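Local structure of Ketoacyl_synth_N domain-containing protein (6SMO) at residues T157-G162 / I354-N359; E208-K213 / G361-L366; A185-S190 / F314-V319; D280-D285 / N305-L310. The protein probably serves in polyketide chain building as the ketosynthase-like partner (chain-length-factor type) of a ketosynthase subunit, and holds a pentaketone-aldehyde ligand. One frame throughout, in Å; residues are numbered along the deposited sequence.

Contact 1 (T157-G162 / I354-N359)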
loop_
_atom_site.group_PDB
_atom_site.type_symbol
_atom_site.label_atom_id
_atom_site.label_comp_id
_atom_site.label_asym_id
_atom_site.label_seq_id
_atom_site.Cartn_x
_atom_site.Cartn_y
_atom_site.Cartn_z
ATOM N N THR C 157 -2.467 4.658 -7.268
ATOM C CA THR C 157 -2.392 5.001 -8.712
ATOM C C THR C 157 -3.040 6.373 -8.919
ATOM O O THR C 157 -4.233 6.512 -8.584
ATOM C CB THR C 157 -3.061 3.931 -9.585
ATOM O OG1 THR C 157 -2.729 2.642 -9.068
ATOM C CG2 THR C 157 -2.639 4.019 -11.035
ATOM N N SER C 158 -2.280 7.339 -9.442
ATOM C CA SER C 158 -2.701 8.755 -9.615
ATOM C C SER C 158 -4.106 8.816 -10.225
ATOM O O SER C 158 -4.312 8.204 -11.293
ATOM C CB SER C 158 -1.707 9.527 -10.444
ATOM O OG SER C 158 -0.580 9.893 -9.665
ATOM N N ASP C 159 -5.033 9.491 -9.533
ATOM C CA ASP C 159 -6.398 9.857 -10.007
ATOM C C ASP C 159 -7.355 8.661 -9.883
ATOM O O ASP C 159 -8.446 8.856 -9.312
ATOM C CB ASP C 159 -6.359 10.437 -11.426
ATOM C CG ASP C 159 -5.467 11.663 -11.551
ATOM O OD1 ASP C 159 -5.663 12.612 -10.766
ATOM O OD2 ASP C 159 -4.574 11.657 -12.423
ATOM N N VAL C 160 -6.968 7.476 -10.374
ATOM C CA VAL C 160 -7.869 6.288 -10.514
ATOM C C VAL C 160 -7.582 5.252 -9.415
ATOM O O VAL C 160 -7.873 4.063 -9.651
ATOM C CB VAL C 160 -7.759 5.661 -11.920
ATOM C CG1 VAL C 160 -8.226 6.623 -13.002
ATOM C CG2 VAL C 160 -6.357 5.150 -12.230
ATOM N N ALA C 161 -7.072 5.676 -8.253
ATOM C CA ALA C 161 -6.750 4.791 -7.105
ATOM C C ALA C 161 -8.038 4.176 -6.543
ATOM O O ALA C 161 -8.107 2.935 -6.439
ATOM C CB ALA C 161 -6.006 5.560 -6.039
ATOM N N GLY C 162 -9.013 5.021 -6.193
ATOM C CA GLY C 162 -10.307 4.611 -5.613
ATOM C C GLY C 162 -11.177 3.873 -6.616
ATOM O O GLY C 162 -11.963 3.008 -6.187
ATOM N N ILE C 354 -19.987 5.106 -14.827
ATOM C CA ILE C 354 -19.067 6.211 -14.423
ATOM C C ILE C 354 -17.690 5.943 -15.037
ATOM O O ILE C 354 -17.232 4.787 -14.962
ATOM C CB ILE C 354 -18.995 6.323 -12.887
ATOM C CG1 ILE C 354 -20.390 6.418 -12.262
ATOM C CG2 ILE C 354 -18.113 7.491 -12.468
ATOM C CD1 ILE C 354 -20.511 5.706 -10.939
ATOM N N GLN C 355 -17.066 6.973 -15.617
ATOM C CA GLN C 355 -15.713 6.900 -16.229
ATOM C C GLN C 355 -14.781 7.889 -15.522
ATOM O O GLN C 355 -15.235 9.002 -15.187
ATOM C CB GLN C 355 -15.772 7.203 -17.727
ATOM C CG GLN C 355 -14.502 6.812 -18.472
ATOM C CD GLN C 355 -14.557 7.151 -19.940
ATOM O OE1 GLN C 355 -14.419 6.285 -20.803
ATOM N NE2 GLN C 355 -14.762 8.423 -20.240
ATOM N N ARG C 356 -13.530 7.475 -15.302
ATOM C CA ARG C 356 -12.414 8.332 -14.822
ATOM C C ARG C 356 -11.132 7.925 -15.554
ATOM O O ARG C 356 -11.040 6.759 -15.981
ATOM C CB ARG C 356 -12.230 8.197 -13.306
ATOM C CG ARG C 356 -13.056 9.177 -12.485
ATOM C CD ARG C 356 -12.203 9.902 -11.462
ATOM N NE ARG C 356 -11.261 10.814 -12.100
ATOM C CZ ARG C 356 -10.246 11.423 -11.490
ATOM N NH1 ARG C 356 -9.458 12.234 -12.177
ATOM N NH2 ARG C 356 -10.012 11.221 -10.204
ATOM N N PHE C 357 -10.187 8.856 -15.699
ATOM C CA PHE C 357 -8.835 8.583 -16.255
ATOM C C PHE C 357 -7.820 9.582 -15.692
ATOM O O PHE C 357 -8.212 10.678 -15.247
ATOM C CB PHE C 357 -8.859 8.563 -17.787
ATOM C CG PHE C 357 -9.709 9.603 -18.470
ATOM C CD1 PHE C 357 -9.233 10.891 -18.668
ATOM C CD2 PHE C 357 -10.960 9.279 -18.973
ATOM C CE1 PHE C 357 -10.005 11.838 -19.323
ATOM C CE2 PHE C 357 -11.730 10.228 -19.627
ATOM C CZ PHE C 357 -11.251 11.505 -19.800
ATOM N N SER C 358 -6.545 9.184 -15.716
ATOM C CA SER C 358 -5.401 9.881 -15.074
ATOM C C SER C 358 -4.677 10.768 -16.092
ATOM O O SER C 358 -5.043 10.729 -17.285
ATOM C CB SER C 358 -4.455 8.886 -14.459
ATOM O OG SER C 358 -3.748 8.177 -15.465
ATOM N N ASN C 359 -3.681 11.523 -15.622
ATOM C CA ASN C 359 -2.815 12.408 -16.446
ATOM C C ASN C 359 -1.884 11.547 -17.309
ATOM O O ASN C 359 -1.679 11.902 -18.486
ATOM C CB ASN C 359 -2.016 13.375 -15.568
ATOM C CG ASN C 359 -1.349 14.479 -16.361
ATOM O OD1 ASN C 359 -2.005 15.427 -16.787
ATOM N ND2 ASN C 359 -0.044 14.372 -16.551
#

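Contact 2 (E208-K213 / G361-L366)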
loop_
_atom_site.group_PDB
_atom_site.type_symbol
_atom_site.label_atom_id
_atom_site.label_comp_id
_atom_site.label_asym_id
_atom_site.label_seq_id
_atom_site.Cartn_x
_atom_site.Cartn_y
_atom_site.Cartn_z
ATOM N N GLU C 208 -0.455 14.613 -21.620
ATOM C CA GLU C 208 0.177 14.318 -22.936
ATOM C C GLU C 208 -0.747 13.420 -23.767
ATOM O O GLU C 208 -0.677 13.501 -25.010
ATOM C CB GLU C 208 1.543 13.659 -22.741
ATOM C CG GLU C 208 2.587 14.589 -22.146
ATOM C CD GLU C 208 3.927 13.936 -21.852
ATOM O OE1 GLU C 208 4.523 14.263 -20.806
ATOM O OE2 GLU C 208 4.374 13.106 -22.670
ATOM N N VAL C 209 -1.575 12.600 -23.109
ATOM C CA VAL C 209 -2.514 11.636 -23.760
ATOM C C VAL C 209 -3.834 12.350 -24.076
ATOM O O VAL C 209 -4.266 12.286 -25.242
ATOM C CB VAL C 209 -2.743 10.391 -22.879
ATOM C CG1 VAL C 209 -3.693 9.398 -23.534
ATOM C CG2 VAL C 209 -1.432 9.708 -22.517
ATOM N N PHE C 210 -4.445 13.002 -23.081
ATOM C CA PHE C 210 -5.840 13.522 -23.137
ATOM C C PHE C 210 -5.857 14.966 -23.658
ATOM O O PHE C 210 -6.603 15.228 -24.625
ATOM C CB PHE C 210 -6.516 13.362 -21.773
ATOM C CG PHE C 210 -6.827 11.927 -21.430
ATOM C CD1 PHE C 210 -7.839 11.248 -22.091
ATOM C CD2 PHE C 210 -6.092 11.244 -20.473
ATOM C CE1 PHE C 210 -8.120 9.924 -21.793
ATOM C CE2 PHE C 210 -6.376 9.919 -20.175
ATOM C CZ PHE C 210 -7.387 9.260 -20.836
ATOM N N GLY C 211 -5.076 15.863 -23.048
ATOM C CA GLY C 211 -4.942 17.272 -23.475
ATOM C C GLY C 211 -5.038 18.245 -22.313
ATOM O O GLY C 211 -4.576 17.899 -21.208
ATOM N N GLU C 212 -5.618 19.427 -22.557
ATOM C CA GLU C 212 -5.682 20.561 -21.594
ATOM C C GLU C 212 -6.768 20.295 -20.545
ATOM O O GLU C 212 -7.750 19.597 -20.869
ATOM C CB GLU C 212 -5.955 21.874 -22.332
ATOM C CG GLU C 212 -4.803 22.326 -23.211
ATOM C CD GLU C 212 -3.551 22.740 -22.455
ATOM O OE1 GLU C 212 -2.451 22.309 -22.854
ATOM O OE2 GLU C 212 -3.678 23.495 -21.471
ATOM N N LYS C 213 -6.587 20.847 -19.339
ATOM C CA LYS C 213 -7.525 20.726 -18.189
ATOM C C LYS C 213 -8.588 21.828 -18.270
ATOM O O LYS C 213 -8.276 22.917 -18.794
ATOM C CB LYS C 213 -6.775 20.847 -16.857
ATOM C CG LYS C 213 -5.893 19.663 -16.488
ATOM C CD LYS C 213 -5.227 19.817 -15.135
ATOM C CE LYS C 213 -4.401 18.616 -14.731
ATOM N NZ LYS C 213 -5.251 17.477 -14.310
ATOM N N GLY C 361 -2.340 8.493 -18.383
ATOM C CA GLY C 361 -3.179 7.952 -19.472
ATOM C C GLY C 361 -3.885 6.653 -19.115
ATOM O O GLY C 361 -3.938 5.767 -19.990
ATOM N N HIS C 362 -4.434 6.541 -17.901
ATOM C CA HIS C 362 -5.300 5.408 -17.473
ATOM C C HIS C 362 -6.665 5.528 -18.159
ATOM O O HIS C 362 -6.963 6.612 -18.685
ATOM C CB HIS C 362 -5.458 5.365 -15.945
ATOM C CG HIS C 362 -4.306 4.744 -15.231
ATOM N ND1 HIS C 362 -3.178 5.462 -14.883
ATOM C CD2 HIS C 362 -4.104 3.484 -14.790
ATOM C CE1 HIS C 362 -2.328 4.668 -14.265
ATOM N NE2 HIS C 362 -2.873 3.450 -14.196
ATOM N N VAL C 363 -7.443 4.441 -18.171
ATOM C CA VAL C 363 -8.885 4.425 -18.561
ATOM C C VAL C 363 -9.607 3.443 -17.632
ATOM O O VAL C 363 -9.458 2.221 -17.834
ATOM C CB VAL C 363 -9.094 4.053 -20.044
ATOM C CG1 VAL C 363 -10.569 3.895 -20.384
ATOM C CG2 VAL C 363 -8.442 5.056 -20.983
ATOM N N CYS C 364 -10.347 3.967 -16.651
ATOM C CA CYS C 364 -11.107 3.189 -15.639
ATOM C C CYS C 364 -12.592 3.561 -15.713
ATOM O O CYS C 364 -12.894 4.752 -15.920
ATOM C CB CYS C 364 -10.562 3.443 -14.240
ATOM S SG CYS C 364 -8.828 2.950 -14.050
ATOM N N ALA C 365 -13.478 2.576 -15.557
ATOM C CA ALA C 365 -14.948 2.761 -15.582
ATOM C C ALA C 365 -15.638 1.668 -14.758
ATOM O O ALA C 365 -15.164 0.513 -14.781
ATOM C CB ALA C 365 -15.445 2.773 -17.006
ATOM N N LEU C 366 -16.717 2.039 -14.060
ATOM C CA LEU C 366 -17.578 1.134 -13.253
ATOM C C LEU C 366 -19.010 1.190 -13.795
ATOM O O LEU C 366 -19.428 2.276 -14.248
ATOM C CB LEU C 366 -17.526 1.571 -11.785
ATOM C CG LEU C 366 -16.250 1.201 -11.031
ATOM C CD1 LEU C 366 -16.091 2.053 -9.781
ATOM C CD2 LEU C 366 -16.239 -0.278 -10.674
#

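Contact 3 (A185-S190 / F314-V319)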
loop_
_atom_site.group_PDB
_atom_site.type_symbol
_atom_site.label_atom_id
_atom_site.label_comp_id
_atom_site.label_asym_id
_atom_site.label_seq_id
_atom_site.Cartn_x
_atom_site.Cartn_y
_atom_site.Cartn_z
ATOM N N ALA C 185 -12.368 5.405 -0.960
ATOM C CA ALA C 185 -11.185 6.293 -1.046
ATOM C C ALA C 185 -11.317 7.450 -0.049
ATOM O O ALA C 185 -12.433 7.678 0.460
ATOM C CB ALA C 185 -11.036 6.798 -2.459
ATOM N N SER C 186 -10.207 8.145 0.210
ATOM C CA SER C 186 -10.122 9.326 1.109
ATOM C C SER C 186 -8.893 10.166 0.747
ATOM O O SER C 186 -7.878 9.577 0.325
ATOM C CB SER C 186 -10.088 8.902 2.554
ATOM O OG SER C 186 -10.059 10.033 3.409
ATOM N N GLU C 187 -8.985 11.478 0.967
ATOM C CA GLU C 187 -7.879 12.422 0.683
ATOM C C GLU C 187 -7.956 13.629 1.624
ATOM O O GLU C 187 -9.057 14.089 1.921
ATOM C CB GLU C 187 -8.002 12.978 -0.735
ATOM C CG GLU C 187 -7.684 11.995 -1.842
ATOM C CD GLU C 187 -6.233 11.591 -2.000
ATOM O OE1 GLU C 187 -5.970 10.676 -2.770
ATOM O OE2 GLU C 187 -5.382 12.190 -1.346
ATOM N N HIS C 188 -6.793 14.094 2.073
ATOM C CA HIS C 188 -6.595 15.352 2.844
ATOM C C HIS C 188 -5.570 16.221 2.107
ATOM O O HIS C 188 -4.394 15.807 2.034
ATOM C CB HIS C 188 -6.162 15.042 4.283
ATOM C CG HIS C 188 -5.960 16.262 5.118
ATOM N ND1 HIS C 188 -7.012 16.935 5.709
ATOM C CD2 HIS C 188 -4.840 16.935 5.459
ATOM C CE1 HIS C 188 -6.547 17.969 6.381
ATOM N NE2 HIS C 188 -5.217 17.991 6.244
ATOM N N LEU C 189 -6.003 17.374 1.583
ATOM C CA LEU C 189 -5.198 18.252 0.690
ATOM C C LEU C 189 -4.938 19.613 1.354
ATOM O O LEU C 189 -4.378 20.493 0.669
ATOM C CB LEU C 189 -5.953 18.437 -0.632
ATOM C CG LEU C 189 -6.424 17.158 -1.324
ATOM C CD1 LEU C 189 -7.286 17.488 -2.532
ATOM C CD2 LEU C 189 -5.247 16.286 -1.734
ATOM N N SER C 190 -5.313 19.782 2.628
ATOM C CA SER C 190 -5.297 21.085 3.347
ATOM C C SER C 190 -3.947 21.329 4.038
ATOM O O SER C 190 -3.764 22.443 4.569
ATOM C CB SER C 190 -6.435 21.173 4.333
ATOM O OG SER C 190 -7.682 21.211 3.658
ATOM N N PHE C 314 -9.088 13.654 -6.648
ATOM C CA PHE C 314 -8.120 12.558 -6.923
ATOM C C PHE C 314 -8.801 11.206 -6.716
ATOM O O PHE C 314 -9.767 10.935 -7.419
ATOM C CB PHE C 314 -6.781 12.772 -6.218
ATOM C CG PHE C 314 -6.161 14.094 -6.572
ATOM C CD1 PHE C 314 -5.382 14.224 -7.704
ATOM C CD2 PHE C 314 -6.410 15.217 -5.807
ATOM C CE1 PHE C 314 -4.838 15.447 -8.048
ATOM C CE2 PHE C 314 -5.865 16.439 -6.149
ATOM C CZ PHE C 314 -5.080 16.549 -7.267
ATOM N N SER C 315 -8.306 10.406 -5.775
ATOM C CA SER C 315 -8.834 9.039 -5.531
ATOM C C SER C 315 -10.320 9.054 -5.157
ATOM O O SER C 315 -11.007 8.088 -5.478
ATOM C CB SER C 315 -7.995 8.277 -4.546
ATOM O OG SER C 315 -8.092 8.840 -3.255
ATOM N N VAL C 316 -10.768 10.054 -4.406
ATOM C CA VAL C 316 -12.205 10.155 -4.023
ATOM C C VAL C 316 -13.053 10.373 -5.282
ATOM O O VAL C 316 -14.190 9.887 -5.313
ATOM C CB VAL C 316 -12.440 11.222 -2.938
ATOM C CG1 VAL C 316 -13.852 11.163 -2.389
ATOM C CG2 VAL C 316 -11.441 11.080 -1.810
ATOM N N SER C 317 -12.550 11.146 -6.245
ATOM C CA SER C 317 -13.282 11.377 -7.517
ATOM C C SER C 317 -13.524 10.034 -8.211
ATOM O O SER C 317 -12.586 9.246 -8.335
ATOM C CB SER C 317 -12.544 12.319 -8.404
ATOM O OG SER C 317 -12.586 13.624 -7.870
ATOM N N GLY C 318 -14.736 9.829 -8.708
ATOM C CA GLY C 318 -15.109 8.534 -9.308
ATOM C C GLY C 318 -15.764 7.618 -8.287
ATOM O O GLY C 318 -16.731 6.923 -8.657
ATOM N N VAL C 319 -15.256 7.616 -7.049
ATOM C CA VAL C 319 -15.811 6.832 -5.904
ATOM C C VAL C 319 -17.067 7.543 -5.385
ATOM O O VAL C 319 -18.101 6.865 -5.230
ATOM C CB VAL C 319 -14.766 6.634 -4.786
ATOM C CG1 VAL C 319 -15.352 5.913 -3.580
ATOM C CG2 VAL C 319 -13.530 5.906 -5.290
#

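Contact 4 (D280-D285 / N305-L310)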
loop_
_atom_site.group_PDB
_atom_site.type_symbol
_atom_site.label_atom_id
_atom_site.label_comp_id
_atom_site.label_asym_id
_atom_site.label_seq_id
_atom_site.Cartn_x
_atom_site.Cartn_y
_atom_site.Cartn_z
ATOM N N ASP C 280 -15.534 11.952 -16.504
ATOM C CA ASP C 280 -14.368 12.362 -15.676
ATOM C C ASP C 280 -14.475 13.863 -15.376
ATOM O O ASP C 280 -14.441 14.229 -14.185
ATOM C CB ASP C 280 -13.052 12.009 -16.378
ATOM C CG ASP C 280 -11.802 12.332 -15.576
ATOM O OD1 ASP C 280 -11.786 12.029 -14.368
ATOM O OD2 ASP C 280 -10.853 12.882 -16.166
ATOM N N GLY C 281 -14.596 14.686 -16.422
ATOM C CA GLY C 281 -14.881 16.131 -16.326
ATOM C C GLY C 281 -13.660 16.958 -15.953
ATOM O O GLY C 281 -13.853 18.118 -15.539
ATOM N N ILE C 282 -12.454 16.398 -16.095
ATOM C CA ILE C 282 -11.160 17.094 -15.815
ATOM C C ILE C 282 -10.698 17.805 -17.093
ATOM O O ILE C 282 -10.392 19.012 -17.016
ATOM C CB ILE C 282 -10.093 16.108 -15.296
ATOM C CG1 ILE C 282 -10.535 15.394 -14.015
ATOM C CG2 ILE C 282 -8.749 16.804 -15.115
ATOM C CD1 ILE C 282 -10.699 16.299 -12.811
ATOM N N TYR C 283 -10.654 17.078 -18.214
ATOM C CA TYR C 283 -10.032 17.510 -19.496
ATOM C C TYR C 283 -11.116 17.911 -20.506
ATOM O O TYR C 283 -12.246 17.387 -20.435
ATOM C CB TYR C 283 -9.118 16.404 -20.029
ATOM C CG TYR C 283 -8.040 15.988 -19.061
ATOM C CD1 TYR C 283 -6.848 16.690 -18.972
ATOM C CD2 TYR C 283 -8.217 14.907 -18.211
ATOM C CE1 TYR C 283 -5.856 16.322 -18.076
ATOM C CE2 TYR C 283 -7.237 14.524 -17.310
ATOM C CZ TYR C 283 -6.051 15.234 -17.243
ATOM O OH TYR C 283 -5.080 14.864 -16.357
ATOM N N ASP C 284 -10.752 18.809 -21.428
ATOM C CA ASP C 284 -11.667 19.481 -22.391
ATOM C C ASP C 284 -12.134 18.494 -23.470
ATOM O O ASP C 284 -13.332 18.523 -23.813
ATOM C CB ASP C 284 -10.986 20.686 -23.050
ATOM C CG ASP C 284 -10.610 21.798 -22.086
ATOM O OD1 ASP C 284 -10.559 21.532 -20.869
ATOM O OD2 ASP C 284 -10.365 22.925 -22.563
ATOM N N ASP C 285 -11.222 17.658 -23.979
ATOM C CA ASP C 285 -11.414 16.850 -25.216
ATOM C C ASP C 285 -12.246 15.589 -24.939
ATOM O O ASP C 285 -12.617 14.922 -25.923
ATOM C CB ASP C 285 -10.064 16.475 -25.835
ATOM C CG ASP C 285 -9.242 17.665 -26.301
ATOM O OD1 ASP C 285 -9.849 18.682 -26.695
ATOM O OD2 ASP C 285 -7.999 17.567 -26.265
ATOM N N ASN C 305 -22.049 15.784 -16.258
ATOM C CA ASN C 305 -20.728 16.111 -15.656
ATOM C C ASN C 305 -20.951 16.647 -14.237
ATOM O O ASN C 305 -21.640 17.679 -14.101
ATOM C CB ASN C 305 -19.960 17.121 -16.515
ATOM C CG ASN C 305 -18.518 17.300 -16.088
ATOM O OD1 ASN C 305 -18.047 16.636 -15.168
ATOM N ND2 ASN C 305 -17.809 18.200 -16.751
ATOM N N LEU C 306 -20.388 15.974 -13.226
ATOM C CA LEU C 306 -20.510 16.351 -11.789
ATOM C C LEU C 306 -19.219 17.020 -11.296
ATOM O O LEU C 306 -19.196 17.430 -10.119
ATOM C CB LEU C 306 -20.808 15.100 -10.954
ATOM C CG LEU C 306 -22.057 14.305 -11.336
ATOM C CD1 LEU C 306 -22.271 13.154 -10.364
ATOM C CD2 LEU C 306 -23.294 15.192 -11.381
ATOM N N ARG C 307 -18.193 17.132 -12.148
ATOM C CA ARG C 307 -16.830 17.577 -11.743
ATOM C C ARG C 307 -16.811 19.071 -11.418
ATOM O O ARG C 307 -16.096 19.475 -10.504
ATOM C CB ARG C 307 -15.792 17.223 -12.813
ATOM C CG ARG C 307 -14.353 17.246 -12.310
ATOM C CD ARG C 307 -14.070 16.253 -11.193
ATOM N NE ARG C 307 -14.392 14.880 -11.573
ATOM C CZ ARG C 307 -15.309 14.098 -10.997
ATOM N NH1 ARG C 307 -15.495 12.870 -11.455
ATOM N NH2 ARG C 307 -16.030 14.523 -9.973
ATOM N N PRO C 308 -17.553 19.952 -12.132
ATOM C CA PRO C 308 -17.611 21.368 -11.762
ATOM C C PRO C 308 -18.176 21.606 -10.351
ATOM O O PRO C 308 -17.767 22.564 -9.721
ATOM C CB PRO C 308 -18.542 21.996 -12.811
ATOM C CG PRO C 308 -18.499 21.032 -13.978
ATOM C CD PRO C 308 -18.333 19.666 -13.347
ATOM N N TYR C 309 -19.082 20.733 -9.895
ATOM C CA TYR C 309 -19.818 20.848 -8.609
ATOM C C TYR C 309 -19.038 20.142 -7.490
ATOM O O TYR C 309 -18.909 20.730 -6.399
ATOM C CB TYR C 309 -21.236 20.282 -8.747
ATOM C CG TYR C 309 -21.963 20.704 -10.000
ATOM C CD1 TYR C 309 -22.071 22.040 -10.350
ATOM C CD2 TYR C 309 -22.547 19.768 -10.840
ATOM C CE1 TYR C 309 -22.734 22.437 -11.501
ATOM C CE2 TYR C 309 -23.216 20.147 -11.993
ATOM C CZ TYR C 309 -23.311 21.486 -12.326
ATOM O OH TYR C 309 -23.968 21.867 -13.460
ATOM N N LEU C 310 -18.477 18.972 -7.802
ATOM C CA LEU C 310 -17.752 18.128 -6.817
ATOM C C LEU C 310 -16.253 18.444 -6.753
ATOM O O LEU C 310 -15.644 18.050 -5.770
ATOM C CB LEU C 310 -17.988 16.655 -7.161
ATOM C CG LEU C 310 -19.414 16.149 -6.966
ATOM C CD1 LEU C 310 -19.540 14.712 -7.432
ATOM C CD2 LEU C 310 -19.838 16.271 -5.516
#

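Contact 1 (T157-G162 / I354-N359)
Ser158 reaches the 354-359 segment through its backbone: its O lies 3.2 Å from Ser358 CB, a van der Waals approach. Its hydroxyl points elsewhere, bonding Asp166 of the neighbouring PKS_KS chain. Asp159 makes the largest single contribution. A chi1 of -58° turns its CG away from the carbonyl carbon and sends the carboxylate over the backbone of Ser358. There OD2 lies 3.3 Å from Ser358 CA and receives a weak, bent hydrogen bond from Asn359 N (3.3 Å to OD2, 143° at the hydrogen). The opposing charges of Asp159 and Arg356 do not form a salt bridge: OD1 of Asp159 stays 4.1 Å from Arg356 NH1, the carboxylate and guanidinium planes are 57° apart, and the two side chains cross nearly at a right angle. What Arg356 NH1 touches instead is Asp159 CB, at 3.7 Å, while its NE is paired with Asp280. The arginine therefore lies beside the aspartate while answering another acid. Val160 follows at the N-cap position, its CG1 resting on the backbone at Phe357 CA (3.8 Å), so that it packs between the start of helix 161-175 and the end of strand 351-356. Asp159, with its positive phi, forms the sharp turn just before helix 161-175. This geometry resembles the nucleophile elbow of the thiolase fold, where condensing ketosynthases carry their catalytic cysteine; Asp159 probably occupies that place, and 357-361 probably matches their glycine-rich loop between the last two strands.

Contact 2 (E208-K213 / G361-L366)
Phe210 leans its ring edge on the backbone at the start of strand 362-369, opposite Gly361 and the carbonyl of His362. At CB, a chi1 of -71° swings the ring toward the strand. One face of the ring has CG1 of the preceding Val209 about 4.3 Å above its centre, and the ring also stacks with Phe357. Farther out, CE2 of Phe210 is 3.8 Å from Gly361 CA, in an oblique approach. At the tip, CZ of Phe210 comes 3.4 Å from His362 O, which lies in the ring plane at its edge. Ring C-H groups of slight positive character thus face the carbonyl oxygen, which may add a little electrostatic attraction to the packing. The methyl CG2 of Val363 sits at the same edge, 4.3 Å from Phe210 CZ. Beside the ring, Val209 CG2 touches Gly361 CA at 3.9 Å, using the room left by a residue without a side chain. The positive phi of Gly361 (122°) is likewise one that glycine adopts readily. The side chain of His362 leaves the backbone away from the 208-213 segment; its ND1 bonds Ser358 OG and its NE2 bonds Val184 O of the neighbouring PKS_KS chain. No hydrogen bond joins the two segments. The contact packs the loop between helix 192-204 and strand 218-229 against the turn between strands 351-356 and 362-369, which probably corresponds to the glycine-rich loop in ketosynthases of the thiolase fold.

Contact 3 (A185-S190 / F314-V319)
Ala185 CB and the methyls of Val316 and Val319 form the apolar centre. The alanine methyl lies 3.9 Å from Val319 CG2, and Val316 CG2 settles on the strand backbone, 3.7 Å from Ser186 CA. That methyl stands anti to the carbonyl carbon of Val316, which brings it also against the Glu187 side chain, 3.9 Å from CG; the two side chains run alongside one another, pointing in opposite senses. Farther along, Leu189 CD1 meets the edge of the Phe314 ring, near its plane, 4.0 Å from CE2. Helix 192-204 adds Leu198 to both of these residues. At the polar margin Glu187, bent at chi2 (-70°), folds its carboxylate back so that OE1 lies 2.8 Å from Ser315 OG, a hydrogen-bonding distance. The one hydroxyl proton also has Gly101 O within reach, so which acceptor it serves is not settled. Cys103 N donates to the same Glu187 OE1. A buried carboxylate oxygen is thus met by the N-H of Cys103 and possibly by the Ser315 hydroxyl, which would be expected to ease the cost of burying a charge and to tie the loop before helix 319-329 to strand 180-187.

Contact 4 (D280-D285 / N305-L310)
Arg307 and the backbone of Asp280 and Gly281 form the first shell. NE of Arg307 donates to Asp280 O over 2.7 Å, but the N-H is bent to 129° and the bond is weak; the carbonyl lies oblique to the guanidinium. The aliphatic part runs past the next peptide, with Arg307 CG 3.4 Å from Gly281 O. Ile282 comes in at the edge of the guanidinium, its CD1 3.7 Å from Arg307 CD. Bends at chi2 (61°) and chi3 fold the chain back over this turn. Asn305, two residues before Arg307, leans in as well, OD1 3.4 Å from Gly281 CA. The same OD1 accepts Arg307 N at 3.1 Å and 162°, the donor well above the carbonyl plane, a capping bond that orients the start of helix 307-310. In the second shell Glu286 receives the backbone N-H groups of Asp280 and Gly281, while the Asp280 carboxylate is engaged by Arg356, its OD1 staying 4.8 Å from Arg307 NE. Asp321 offers Arg307 a long, weak ion pair. Across this contact the arginine is held by a weak bond to a backbone oxygen and by packing of its aliphatic chain, and its charge probably gains only modest compensation from these acids.

How the contacts relate
Following the chain from its N terminus, contact 1 opens first at 157-162, then contact 3 at 185-190, contact 2 at 208-213 and contact 4 at 280-285. Contact 4 closes soonest, at 305-310, and lies within the spans of all the others. Contact 3 closes next, at 314-319, wholly within the span of contact 1, which ends at 354-359. Contact 2 closes last, at 361-366, and so crosses both contacts 1 and 3. Strands 351-356 and 362-369 pair antiparallel and join contacts 1 and 2, their centres about 8 Å apart. A probable hydrogen bond between Asn359 OD1 and Tyr283 OH joins contacts 1 and 4. Together they tie helix starts and loops to one mixed sheet.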